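Local coordinates for Non-structural polyprotein (Sindbis virus, PDB 4GUA) that forms the protease, macro and zinc-binding regions of an alphavirus polyprotein precursor, in which the nsP2 cysteine protease probably cleaves the viral non-structural polyprotein, at residues L32-L40 / T136-N144; L426-V434 / V446-G454. All coordinates share one frame; numbering follows the deposited sequence.

How the contacts relate
Contact 1 and contact 2 come one after the other along the chain: 32-40 / 136-144 is complete before 426-434 / 446-454 begins. Contact 1 lies in the peptidase family C9 range and joins helix 34-40 to residues 139-141. Contact 2 lies in the macro domain range and sets helix 420-440 against residues 448-452; strand 445-448 belongs to a six-stranded mixed sheet. The two share no helix, strand or sheet. Their centres are 52 Å apart, on opposite sides of the chain's centre, and their nearest atoms stay about 34 Å apart. This is consistent with each contact packing a separate module of the nsP2-nsP3 precursor.

Contact 1. Residues L32-L40 / T136-N144; sequences LTGCQWSEL and TRVISAQHN. With SO4 (sulfate ion), chain N.
I139 wedges its side chain against the helix 34-40, and this is the tightly packed part of the contact. Its CG2 branch lies against the end of Q36, 3.6 Å from Q36 CD. Its other branch runs anti to the backbone N (chi1 178°) and carries CG1 to L40, where CG1 and CD1 are 4.0 Å apart. The CD2 methyl of L40 also packs on A141. Q36 OE1 accepts from T33 N, which anchors the side-chain amide. In return T33 OG1 accepts from the backbone N of Q36 at 3.1 Å. This capping box closes the start of the helix. There, away from the contact, a sulfate ion, probably from the crystallisation liquor, accepts from C35 N through O3 at 3.0 Å.

The other side is polar and more open, since E39 and S140 are partly exposed. E39 is extended, and its OE2 takes the N-H of A141 at 3.2 Å in a nearly straight bond (172°). The N-H comes from above the carboxylate plane, 62° out of it. S140 OG accepts from Q142 N, an ST turn within the type I turn from S140 to H143.

Helix 52-64 lies beside the packed part, with F63 touching both L32 and I139. Q128 of strand 128-129 donates to S140 O, and Q239 of helix 237-257 donates to A141 O. L32 also rests on L25 of helix 16-27.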
ATOM      1  N   LEU A  32      -1.665   6.029  32.234  1.00 61.77           N
ATOM      2  CA  LEU A  32      -0.313   5.462  32.173  1.00 64.13           C
ATOM      3  C   LEU A  32       0.642   6.115  33.165  1.00 63.03           C
ATOM      4  O   LEU A  32       0.618   7.334  33.356  1.00 67.37           O
ATOM      5  CB  LEU A  32       0.270   5.614  30.766  1.00 63.95           C
ATOM      6  CG  LEU A  32      -0.392   4.828  29.637  1.00 65.04           C
ATOM      7  CD1 LEU A  32       0.255   5.163  28.298  1.00 62.99           C
ATOM      8  CD2 LEU A  32      -0.298   3.337  29.911  1.00 63.43           C
ATOM      9  N   THR A  33       1.471   5.299  33.808  1.00 53.89           N
ATOM     10  CA  THR A  33       2.536   5.829  34.646  1.00 55.75           C
ATOM     11  C   THR A  33       3.750   6.140  33.779  1.00 66.12           C
ATOM     12  O   THR A  33       3.766   5.828  32.586  1.00 73.73           O
ATOM     13  CB  THR A  33       2.955   4.829  35.741  1.00 50.75           C
ATOM     14  OG1 THR A  33       3.590   3.688  35.148  1.00 58.30           O
ATOM     15  CG2 THR A  33       1.754   4.378  36.528  1.00 49.02           C
ATOM     16  N   GLY A  34       4.775   6.725  34.394  1.00 60.87           N
ATOM     17  CA  GLY A  34       5.998   7.066  33.695  1.00 53.67           C
ATOM     18  C   GLY A  34       6.704   5.817  33.201  1.00 60.90           C
ATOM     19  O   GLY A  34       7.189   5.778  32.074  1.00 63.36           O
ATOM     20  N   CYS A  35       6.775   4.802  34.059  1.00 68.95           N
ATOM     21  CA  CYS A  35       7.399   3.531  33.704  1.00 72.03           C
ATOM     22  C   CYS A  35       6.637   2.846  32.578  1.00 71.83           C
ATOM     23  O   CYS A  35       7.238   2.232  31.693  1.00 76.42           O
ATOM     24  CB  CYS A  35       7.459   2.600  34.916  1.00 72.89           C
ATOM     25  SG  CYS A  35       8.568   3.163  36.220  1.00107.66           S
ATOM     26  N   GLN A  36       5.313   2.937  32.624  1.00 58.36           N
ATOM     27  CA  GLN A  36       4.486   2.355  31.583  1.00 54.15           C
ATOM     28  C   GLN A  36       4.682   3.084  30.249  1.00 52.42           C
ATOM     29  O   GLN A  36       4.786   2.449  29.192  1.00 51.78           O
ATOM     30  CB  GLN A  36       3.023   2.344  32.025  1.00 55.95           C
ATOM     31  CG  GLN A  36       2.771   1.288  33.085  1.00 57.28           C
ATOM     32  CD  GLN A  36       1.499   1.491  33.877  1.00 62.08           C
ATOM     33  OE1 GLN A  36       0.733   2.429  33.643  1.00 65.77           O
ATOM     34  NE2 GLN A  36       1.278   0.612  34.838  1.00 61.38           N
ATOM     35  N   TRP A  37       4.763   4.409  30.293  1.00 52.55           N
ATOM     36  CA  TRP A  37       5.059   5.168  29.083  1.00 55.29           C
ATOM     37  C   TRP A  37       6.392   4.722  28.500  1.00 56.03           C
ATOM     38  O   TRP A  37       6.509   4.507  27.296  1.00 57.76           O
ATOM     39  CB  TRP A  37       5.124   6.666  29.375  1.00 55.56           C
ATOM     40  CG  TRP A  37       3.802   7.370  29.340  1.00 53.68           C
ATOM     41  CD1 TRP A  37       3.135   7.907  30.402  1.00 50.91           C
ATOM     42  CD2 TRP A  37       2.996   7.631  28.185  1.00 51.38           C
ATOM     43  NE1 TRP A  37       1.967   8.488  29.980  1.00 50.12           N
ATOM     44  CE2 TRP A  37       1.853   8.331  28.625  1.00 46.13           C
ATOM     45  CE3 TRP A  37       3.130   7.347  26.821  1.00 49.87           C
ATOM     46  CZ2 TRP A  37       0.848   8.750  27.756  1.00 42.37           C
ATOM     47  CZ3 TRP A  37       2.127   7.761  25.953  1.00 49.95           C
ATOM     48  CH2 TRP A  37       0.997   8.449  26.429  1.00 47.70           C
ATOM     49  N   SER A  38       7.394   4.579  29.365  1.00 55.71           N
ATOM     50  CA  SER A  38       8.741   4.208  28.944  1.00 59.83           C
ATOM     51  C   SER A  38       8.790   2.782  28.406  1.00 64.17           C
ATOM     52  O   SER A  38       9.540   2.470  27.473  1.00 62.28           O
ATOM     53  CB  SER A  38       9.715   4.336  30.111  1.00 56.02           C
ATOM     54  OG  SER A  38       9.753   5.668  30.577  1.00 64.88           O
ATOM     55  N   GLU A  39       7.973   1.919  28.992  1.00 61.47           N
ATOM     56  CA  GLU A  39       8.015   0.519  28.637  1.00 63.01           C
ATOM     57  C   GLU A  39       7.384   0.359  27.263  1.00 57.10           C
ATOM     58  O   GLU A  39       7.831  -0.455  26.461  1.00 59.36           O
ATOM     59  CB  GLU A  39       7.294  -0.333  29.682  1.00 70.33           C
ATOM     60  CG  GLU A  39       7.445  -1.830  29.450  1.00 79.21           C
ATOM     61  CD  GLU A  39       6.503  -2.655  30.305  1.00 86.15           C
ATOM     62  OE1 GLU A  39       5.965  -2.104  31.296  1.00 86.55           O
ATOM     63  OE2 GLU A  39       6.301  -3.852  29.980  1.00 83.10           O
ATOM     64  N   LEU A  40       6.355   1.153  26.990  1.00 53.04           N
ATOM     65  CA  LEU A  40       5.650   1.079  25.713  1.00 53.71           C
ATOM     66  C   LEU A  40       6.393   1.760  24.549  1.00 55.55           C
ATOM     67  O   LEU A  40       6.448   1.226  23.440  1.00 56.60           O
ATOM     68  CB  LEU A  40       4.259   1.690  25.868  1.00 52.48           C
ATOM     69  CG  LEU A  40       3.301   0.909  26.772  1.00 52.88           C
ATOM     70  CD1 LEU A  40       1.978   1.642  26.917  1.00 52.26           C
ATOM     71  CD2 LEU A  40       3.069  -0.489  26.231  1.00 53.40           C
ATOM     72  N   THR A 136      -6.795 -10.762  31.877  1.00 71.75           N
ATOM     73  CA  THR A 136      -6.298  -9.382  31.929  1.00 74.53           C
ATOM     74  C   THR A 136      -5.033  -9.247  32.780  1.00 77.20           C
ATOM     75  O   THR A 136      -4.735 -10.112  33.597  1.00 81.05           O
ATOM     76  CB  THR A 136      -7.345  -8.409  32.500  1.00 76.75           C
ATOM     77  OG1 THR A 136      -7.437  -8.586  33.918  1.00 78.84           O
ATOM     78  CG2 THR A 136      -8.705  -8.636  31.861  1.00 76.17           C
ATOM     79  N   ARG A 137      -4.296  -8.156  32.582  1.00 75.59           N
ATOM     80  CA  ARG A 137      -3.045  -7.924  33.292  1.00 79.52           C
ATOM     81  C   ARG A 137      -2.726  -6.427  33.265  1.00 76.06           C
ATOM     82  O   ARG A 137      -3.327  -5.683  32.490  1.00 74.03           O
ATOM     83  CB  ARG A 137      -1.915  -8.706  32.648  1.00 91.16           C
ATOM     84  CG  ARG A 137      -0.646  -8.776  33.509  1.00109.14           C
ATOM     85  CD  ARG A 137       0.509  -9.339  32.704  1.00115.59           C
ATOM     86  NE  ARG A 137       0.029  -9.839  31.420  1.00115.78           N
ATOM     87  CZ  ARG A 137      -0.087  -9.084  30.335  1.00118.41           C
ATOM     88  NH1 ARG A 137       0.215  -7.792  30.393  1.00124.82           N
ATOM     89  NH2 ARG A 137      -0.534  -9.603  29.203  1.00114.33           N
ATOM     90  N   VAL A 138      -1.810  -5.972  34.116  1.00 69.86           N
ATOM     91  CA  VAL A 138      -1.296  -4.611  33.975  1.00 69.69           C
ATOM     92  C   VAL A 138      -0.618  -4.478  32.618  1.00 62.11           C
ATOM     93  O   VAL A 138       0.047  -5.399  32.146  1.00 58.66           O
ATOM     94  CB  VAL A 138      -0.267  -4.216  35.078  1.00 65.57           C
ATOM     95  CG1 VAL A 138      -0.871  -4.379  36.460  1.00 63.07           C
ATOM     96  CG2 VAL A 138       1.023  -5.019  34.950  1.00 69.14           C
ATOM     97  N   ILE A 139      -0.785  -3.312  32.009  1.00 62.55           N
ATOM     98  CA  ILE A 139      -0.291  -3.056  30.667  1.00 57.93           C
ATOM     99  C   ILE A 139       1.172  -3.485  30.537  1.00 57.94           C
ATOM    100  O   ILE A 139       2.005  -3.189  31.394  1.00 56.90           O
ATOM    101  CB  ILE A 139      -0.461  -1.553  30.317  1.00 52.86           C
ATOM    102  CG1 ILE A 139       0.086  -1.240  28.924  1.00 53.41           C
ATOM    103  CG2 ILE A 139       0.248  -0.685  31.333  1.00 56.79           C
ATOM    104  CD1 ILE A 139      -0.662  -1.915  27.813  1.00 59.23           C
ATOM    105  N   SER A 140       1.462  -4.217  29.464  1.00 58.81           N
ATOM    106  CA  SER A 140       2.799  -4.749  29.221  1.00 61.71           C
ATOM    107  C   SER A 140       3.169  -4.633  27.751  1.00 62.74           C
ATOM    108  O   SER A 140       2.357  -4.907  26.873  1.00 60.08           O
ATOM    109  CB  SER A 140       2.881  -6.214  29.631  1.00 63.24           C
ATOM    110  OG  SER A 140       4.080  -6.798  29.143  1.00 66.50           O
ATOM    111  N   ALA A 141       4.402  -4.229  27.483  1.00 66.35           N
ATOM    112  CA  ALA A 141       4.859  -4.085  26.110  1.00 65.58           C
ATOM    113  C   ALA A 141       5.095  -5.443  25.443  1.00 60.41           C
ATOM    114  O   ALA A 141       5.302  -5.519  24.233  1.00 57.52           O
ATOM    115  CB  ALA A 141       6.136  -3.256  26.075  1.00 61.20           C
ATOM    116  N   GLN A 142       5.045  -6.514  26.225  1.00 58.39           N
ATOM    117  CA  GLN A 142       5.381  -7.843  25.719  1.00 57.78           C
ATOM    118  C   GLN A 142       4.173  -8.653  25.264  1.00 59.80           C
ATOM    119  O   GLN A 142       4.316  -9.810  24.866  1.00 60.31           O
ATOM    120  CB  GLN A 142       6.152  -8.611  26.786  1.00 58.43           C
ATOM    121  CG  GLN A 142       7.492  -7.978  27.093  1.00 66.12           C
ATOM    122  CD  GLN A 142       8.192  -8.629  28.254  1.00 72.67           C
ATOM    123  OE1 GLN A 142       8.513  -9.814  28.217  1.00 75.28           O
ATOM    124  NE2 GLN A 142       8.447  -7.852  29.294  1.00 78.46           N
ATOM    125  N   HIS A 143       2.996  -8.033  25.304  1.00 54.56           N
ATOM    126  CA  HIS A 143       1.757  -8.711  24.960  1.00 47.20           C
ATOM    127  C   HIS A 143       0.928  -7.901  23.975  1.00 50.43           C
ATOM    128  O   HIS A 143       1.204  -6.728  23.750  1.00 54.76           O
ATOM    129  CB  HIS A 143       0.962  -8.976  26.232  1.00 54.54           C
ATOM    130  CG  HIS A 143       1.627  -9.953  27.149  1.00 59.92           C
ATOM    131  ND1 HIS A 143       1.183 -11.247  27.309  1.00 63.61           N
ATOM    132  CD2 HIS A 143       2.723  -9.832  27.935  1.00 63.26           C
ATOM    133  CE1 HIS A 143       1.968 -11.877  28.163  1.00 66.55           C
ATOM    134  NE2 HIS A 143       2.913 -11.042  28.555  1.00 64.80           N
ATOM    135  N   ASN A 144      -0.089  -8.533  23.389  1.00 54.79           N
ATOM    136  CA  ASN A 144      -0.848  -7.919  22.303  1.00 52.29           C
ATOM    137  C   ASN A 144       0.106  -7.338  21.253  1.00 52.88           C
ATOM    138  O   ASN A 144      -0.007  -6.173  20.867  1.00 42.35           O
ATOM    139  CB  ASN A 144      -1.793  -6.850  22.841  1.00 56.24           C
ATOM    140  CG  ASN A 144      -3.049  -7.441  23.456  1.00 57.11           C
ATOM    141  OD1 ASN A 144      -3.218  -8.657  23.492  1.00 58.40           O
ATOM    142  ND2 ASN A 144      -3.936  -6.575  23.952  1.00 56.04           N
TER
HETATM  143  S   SO4 N1711       5.821   7.204  37.544  1.00131.22           S
HETATM  144  O1  SO4 N1711       4.503   7.840  37.395  1.00113.70           O
HETATM  145  O2  SO4 N1711       6.039   6.801  38.930  1.00134.35           O
HETATM  146  O3  SO4 N1711       5.923   6.010  36.705  1.00131.34           O
HETATM  147  O4  SO4 N1711       6.869   8.146  37.155  1.00135.33           O

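Contact 2. Residues L426-V434 / V446-G454; sequences LLQNAYHAV and VAIPLLSTG
L451 lies over one face of the Y431 ring, and the two side chains run in opposite directions. L451 CD1 sits 4.1 Å from the ring centroid and only 10° off the ring normal, a CH-pi contact. The same methyl touches A430 CB at 3.9 Å, so it is held between the ring and the alanine methyl. I448 approaches the ring differently. Its CG1 is anti to the backbone N (chi1 175°) and the chain is extended, which sends CD1 to the ring edge, in plane, 3.5 Å from Y431 CE1. V434 CG1 lies beyond, in a looser contact with the same methyl.

Helix 420-440 packs on I448 of the central sheet and on the turn at L450-T453 that follows, in the alpha/beta macro fold. Strand 445-448 lies between strands 480-484 and 360-364. V362 of strand 360-364 touches V434, and V481 of strand 480-484 touches I448. Helix 463-474 adds C469, L470 and A473 against Y431.

The phenol oxygen is buried but has partners. Y431 OH accepts from L451 N at 2.9 Å (N-H...O angle 150°) and is hydrogen-bonded to S466 OG. The first bond ties the phenol to the type II turn at L450-T453, the second to helix 463-474. L427 crosses L451 at an angle, its CD1 3.8 Å from L451 CB. The same methyl reaches S452, whose OG is hydrogen-bonded to P413 O. S452 N and G454 N make weak hydrogen bonds to the sulfonate of a MES, probably from the crystallisation liquor. Their loop is consistent with the phosphate-binding loop of macro-domain ADP-ribose pockets.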
ATOM      1  N   LEU A 426     -11.268  -2.175 -18.899  1.00 78.66           N
ATOM      2  CA  LEU A 426     -10.988  -3.577 -19.184  1.00 73.36           C
ATOM      3  C   LEU A 426      -9.562  -3.769 -19.684  1.00 74.15           C
ATOM      4  O   LEU A 426      -8.880  -4.713 -19.297  1.00 78.14           O
ATOM      5  CB  LEU A 426     -11.988  -4.113 -20.211  1.00 69.50           C
ATOM      6  CG  LEU A 426     -13.405  -4.318 -19.663  1.00 68.25           C
ATOM      7  CD1 LEU A 426     -14.417  -4.479 -20.780  1.00 70.94           C
ATOM      8  CD2 LEU A 426     -13.442  -5.530 -18.744  1.00 60.00           C
ATOM      9  N   LEU A 427      -9.105  -2.855 -20.529  1.00 68.62           N
ATOM     10  CA  LEU A 427      -7.776  -2.932 -21.114  1.00 68.37           C
ATOM     11  C   LEU A 427      -6.728  -2.816 -20.014  1.00 70.14           C
ATOM     12  O   LEU A 427      -5.785  -3.611 -19.912  1.00 67.82           O
ATOM     13  CB  LEU A 427      -7.617  -1.796 -22.123  1.00 67.96           C
ATOM     14  CG  LEU A 427      -6.236  -1.622 -22.745  1.00 72.03           C
ATOM     15  CD1 LEU A 427      -5.850  -2.841 -23.587  1.00 76.20           C
ATOM     16  CD2 LEU A 427      -6.210  -0.345 -23.565  1.00 63.00           C
ATOM     17  N   GLN A 428      -6.921  -1.808 -19.178  1.00 74.47           N
ATOM     18  CA  GLN A 428      -6.045  -1.557 -18.059  1.00 77.04           C
ATOM     19  C   GLN A 428      -6.009  -2.785 -17.159  1.00 76.81           C
ATOM     20  O   GLN A 428      -4.952  -3.168 -16.664  1.00 76.02           O
ATOM     21  CB  GLN A 428      -6.551  -0.347 -17.278  1.00 78.28           C
ATOM     22  CG  GLN A 428      -5.620   0.101 -16.185  1.00 78.93           C
ATOM     23  CD  GLN A 428      -4.275   0.520 -16.728  1.00 78.83           C
ATOM     24  OE1 GLN A 428      -4.098   1.656 -17.174  1.00 80.29           O
ATOM     25  NE2 GLN A 428      -3.318  -0.399 -16.705  1.00 77.49           N
ATOM     26  N   ASN A 429      -7.168  -3.410 -16.970  1.00 71.51           N
ATOM     27  CA  ASN A 429      -7.287  -4.555 -16.075  1.00 71.60           C
ATOM     28  C   ASN A 429      -6.586  -5.796 -16.611  1.00 68.46           C
ATOM     29  O   ASN A 429      -6.037  -6.589 -15.844  1.00 65.98           O
ATOM     30  CB  ASN A 429      -8.762  -4.877 -15.816  1.00 70.29           C
ATOM     31  CG  ASN A 429      -9.370  -4.006 -14.735  1.00 65.77           C
ATOM     32  OD1 ASN A 429      -8.673  -3.256 -14.056  1.00 69.65           O
ATOM     33  ND2 ASN A 429     -10.675  -4.113 -14.564  1.00 65.07           N
ATOM     34  N   ALA A 430      -6.608  -5.960 -17.928  1.00 69.29           N
ATOM     35  CA  ALA A 430      -5.908  -7.061 -18.569  1.00 71.25           C
ATOM     36  C   ALA A 430      -4.431  -6.913 -18.277  1.00 71.53           C
ATOM     37  O   ALA A 430      -3.772  -7.874 -17.859  1.00 69.05           O
ATOM     38  CB  ALA A 430      -6.153  -7.059 -20.066  1.00 71.40           C
ATOM     39  N   TYR A 431      -3.914  -5.703 -18.495  1.00 69.23           N
ATOM     40  CA  TYR A 431      -2.511  -5.414 -18.193  1.00 66.03           C
ATOM     41  C   TYR A 431      -2.171  -5.617 -16.709  1.00 63.61           C
ATOM     42  O   TYR A 431      -1.098  -6.120 -16.378  1.00 61.66           O
ATOM     43  CB  TYR A 431      -2.144  -3.991 -18.609  1.00 68.02           C
ATOM     44  CG  TYR A 431      -1.837  -3.815 -20.085  1.00 71.55           C
ATOM     45  CD1 TYR A 431      -0.748  -4.453 -20.673  1.00 70.06           C
ATOM     46  CD2 TYR A 431      -2.616  -2.979 -20.882  1.00 73.40           C
ATOM     47  CE1 TYR A 431      -0.457  -4.278 -22.018  1.00 73.92           C
ATOM     48  CE2 TYR A 431      -2.332  -2.799 -22.223  1.00 74.50           C
ATOM     49  CZ  TYR A 431      -1.251  -3.449 -22.788  1.00 75.89           C
ATOM     50  OH  TYR A 431      -0.964  -3.269 -24.125  1.00 72.53           O
ATOM     51  N   HIS A 432      -3.074  -5.225 -15.816  1.00 62.45           N
ATOM     52  CA  HIS A 432      -2.836  -5.388 -14.382  1.00 57.26           C
ATOM     53  C   HIS A 432      -2.771  -6.860 -14.018  1.00 59.59           C
ATOM     54  O   HIS A 432      -2.038  -7.246 -13.107  1.00 57.46           O
ATOM     55  CB  HIS A 432      -3.926  -4.703 -13.557  1.00 58.99           C
ATOM     56  CG  HIS A 432      -3.690  -3.239 -13.345  1.00 61.21           C
ATOM     57  ND1 HIS A 432      -2.486  -2.736 -12.901  1.00 57.96           N
ATOM     58  CD2 HIS A 432      -4.503  -2.170 -13.519  1.00 60.46           C
ATOM     59  CE1 HIS A 432      -2.568  -1.421 -12.812  1.00 56.53           C
ATOM     60  NE2 HIS A 432      -3.781  -1.053 -13.179  1.00 57.55           N
ATOM     61  N   ALA A 433      -3.558  -7.672 -14.719  1.00 58.21           N
ATOM     62  CA  ALA A 433      -3.589  -9.110 -14.483  1.00 55.16           C
ATOM     63  C   ALA A 433      -2.277  -9.744 -14.936  1.00 63.63           C
ATOM     64  O   ALA A 433      -1.735 -10.627 -14.263  1.00 64.87           O
ATOM     65  CB  ALA A 433      -4.758  -9.731 -15.216  1.00 56.14           C
ATOM     66  N   VAL A 434      -1.765  -9.292 -16.079  1.00 63.32           N
ATOM     67  CA  VAL A 434      -0.448  -9.720 -16.532  1.00 59.96           C
ATOM     68  C   VAL A 434       0.560  -9.408 -15.429  1.00 58.45           C
ATOM     69  O   VAL A 434       1.387 -10.244 -15.072  1.00 56.88           O
ATOM     70  CB  VAL A 434      -0.023  -9.010 -17.841  1.00 61.59           C
ATOM     71  CG1 VAL A 434       1.427  -9.326 -18.186  1.00 56.65           C
ATOM     72  CG2 VAL A 434      -0.946  -9.397 -18.994  1.00 63.48           C
ATOM     73  N   VAL A 446       9.484 -10.436 -19.509  1.00 59.09           N
ATOM     74  CA  VAL A 446       8.237 -10.758 -20.173  1.00 61.34           C
ATOM     75  C   VAL A 446       8.167 -10.098 -21.543  1.00 65.71           C
ATOM     76  O   VAL A 446       8.483  -8.920 -21.689  1.00 70.40           O
ATOM     77  CB  VAL A 446       7.028 -10.352 -19.298  1.00 55.86           C
ATOM     78  CG1 VAL A 446       7.153  -8.912 -18.858  1.00 55.85           C
ATOM     79  CG2 VAL A 446       5.727 -10.575 -20.045  1.00 60.26           C
ATOM     80  N   ALA A 447       7.792 -10.880 -22.552  1.00 66.01           N
ATOM     81  CA  ALA A 447       7.528 -10.344 -23.881  1.00 68.65           C
ATOM     82  C   ALA A 447       6.045 -10.097 -23.980  1.00 70.54           C
ATOM     83  O   ALA A 447       5.250 -10.986 -23.680  1.00 69.70           O
ATOM     84  CB  ALA A 447       7.962 -11.322 -24.953  1.00 70.61           C
ATOM     85  N   ILE A 448       5.670  -8.898 -24.409  1.00 75.23           N
ATOM     86  CA  ILE A 448       4.265  -8.528 -24.448  1.00 73.02           C
ATOM     87  C   ILE A 448       3.954  -7.644 -25.658  1.00 73.29           C
ATOM     88  O   ILE A 448       4.752  -6.787 -26.032  1.00 72.71           O
ATOM     89  CB  ILE A 448       3.899  -7.810 -23.140  1.00 73.85           C
ATOM     90  CG1 ILE A 448       2.467  -7.298 -23.169  1.00 78.40           C
ATOM     91  CG2 ILE A 448       4.862  -6.662 -22.882  1.00 77.56           C
ATOM     92  CD1 ILE A 448       2.017  -6.772 -21.832  1.00 81.52           C
ATOM     93  N   PRO A 449       2.791  -7.861 -26.286  1.00 79.52           N
ATOM     94  CA  PRO A 449       2.331  -7.013 -27.384  1.00 84.60           C
ATOM     95  C   PRO A 449       1.442  -5.899 -26.857  1.00 83.99           C
ATOM     96  O   PRO A 449       1.155  -5.888 -25.663  1.00 88.92           O
ATOM     97  CB  PRO A 449       1.507  -7.985 -28.222  1.00 85.45           C
ATOM     98  CG  PRO A 449       0.874  -8.859 -27.202  1.00 83.98           C
ATOM     99  CD  PRO A 449       1.894  -9.013 -26.091  1.00 83.27           C
ATOM    100  N   LEU A 450       0.980  -4.999 -27.717  1.00 75.50           N
ATOM    101  CA  LEU A 450       0.070  -3.965 -27.257  1.00 72.81           C
ATOM    102  C   LEU A 450      -1.347  -4.469 -27.447  1.00 75.42           C
ATOM    103  O   LEU A 450      -1.827  -4.592 -28.570  1.00 79.88           O
ATOM    104  CB  LEU A 450       0.276  -2.658 -28.022  1.00 72.89           C
ATOM    105  CG  LEU A 450       1.629  -1.964 -27.856  1.00 72.99           C
ATOM    106  CD1 LEU A 450       1.621  -0.613 -28.555  1.00 76.79           C
ATOM    107  CD2 LEU A 450       1.981  -1.797 -26.393  1.00 73.77           C
ATOM    108  N   LEU A 451      -2.020  -4.742 -26.338  1.00 72.54           N
ATOM    109  CA  LEU A 451      -3.353  -5.314 -26.385  1.00 66.95           C
ATOM    110  C   LEU A 451      -4.339  -4.358 -27.036  1.00 72.44           C
ATOM    111  O   LEU A 451      -4.250  -3.139 -26.874  1.00 69.94           O
ATOM    112  CB  LEU A 451      -3.817  -5.675 -24.974  1.00 66.82           C
ATOM    113  CG  LEU A 451      -2.937  -6.700 -24.246  1.00 72.40           C
ATOM    114  CD1 LEU A 451      -3.456  -6.978 -22.845  1.00 74.72           C
ATOM    115  CD2 LEU A 451      -2.852  -8.003 -25.032  1.00 68.88           C
ATOM    116  N   SER A 452      -5.265  -4.934 -27.796  1.00 77.05           N
ATOM    117  CA  SER A 452      -6.379  -4.202 -28.396  1.00 75.27           C
ATOM    118  C   SER A 452      -5.958  -3.150 -29.408  1.00 75.24           C
ATOM    119  O   SER A 452      -6.699  -2.197 -29.634  1.00 77.75           O
ATOM    120  CB  SER A 452      -7.221  -3.514 -27.312  1.00 72.13           C
ATOM    121  OG  SER A 452      -7.776  -4.443 -26.401  1.00 72.78           O
ATOM    122  N   THR A 453      -4.775  -3.286 -30.000  1.00 77.66           N
ATOM    123  CA  THR A 453      -4.399  -2.379 -31.082  1.00 84.97           C
ATOM    124  C   THR A 453      -4.598  -2.916 -32.506  1.00 96.26           C
ATOM    125  O   THR A 453      -4.587  -2.142 -33.462  1.00100.98           O
ATOM    126  CB  THR A 453      -2.921  -1.987 -30.948  1.00 82.97           C
ATOM    127  OG1 THR A 453      -2.092  -3.111 -31.268  1.00 85.11           O
ATOM    128  CG2 THR A 453      -2.618  -1.511 -29.531  1.00 83.12           C
ATOM    129  N   GLY A 454      -4.799  -4.221 -32.655  1.00103.72           N
ATOM    130  CA  GLY A 454      -4.946  -4.804 -33.979  1.00112.36           C
ATOM    131  C   GLY A 454      -6.312  -4.810 -34.638  1.00116.07           C
ATOM    132  O   GLY A 454      -6.491  -4.357 -35.767  1.00126.09           O
TER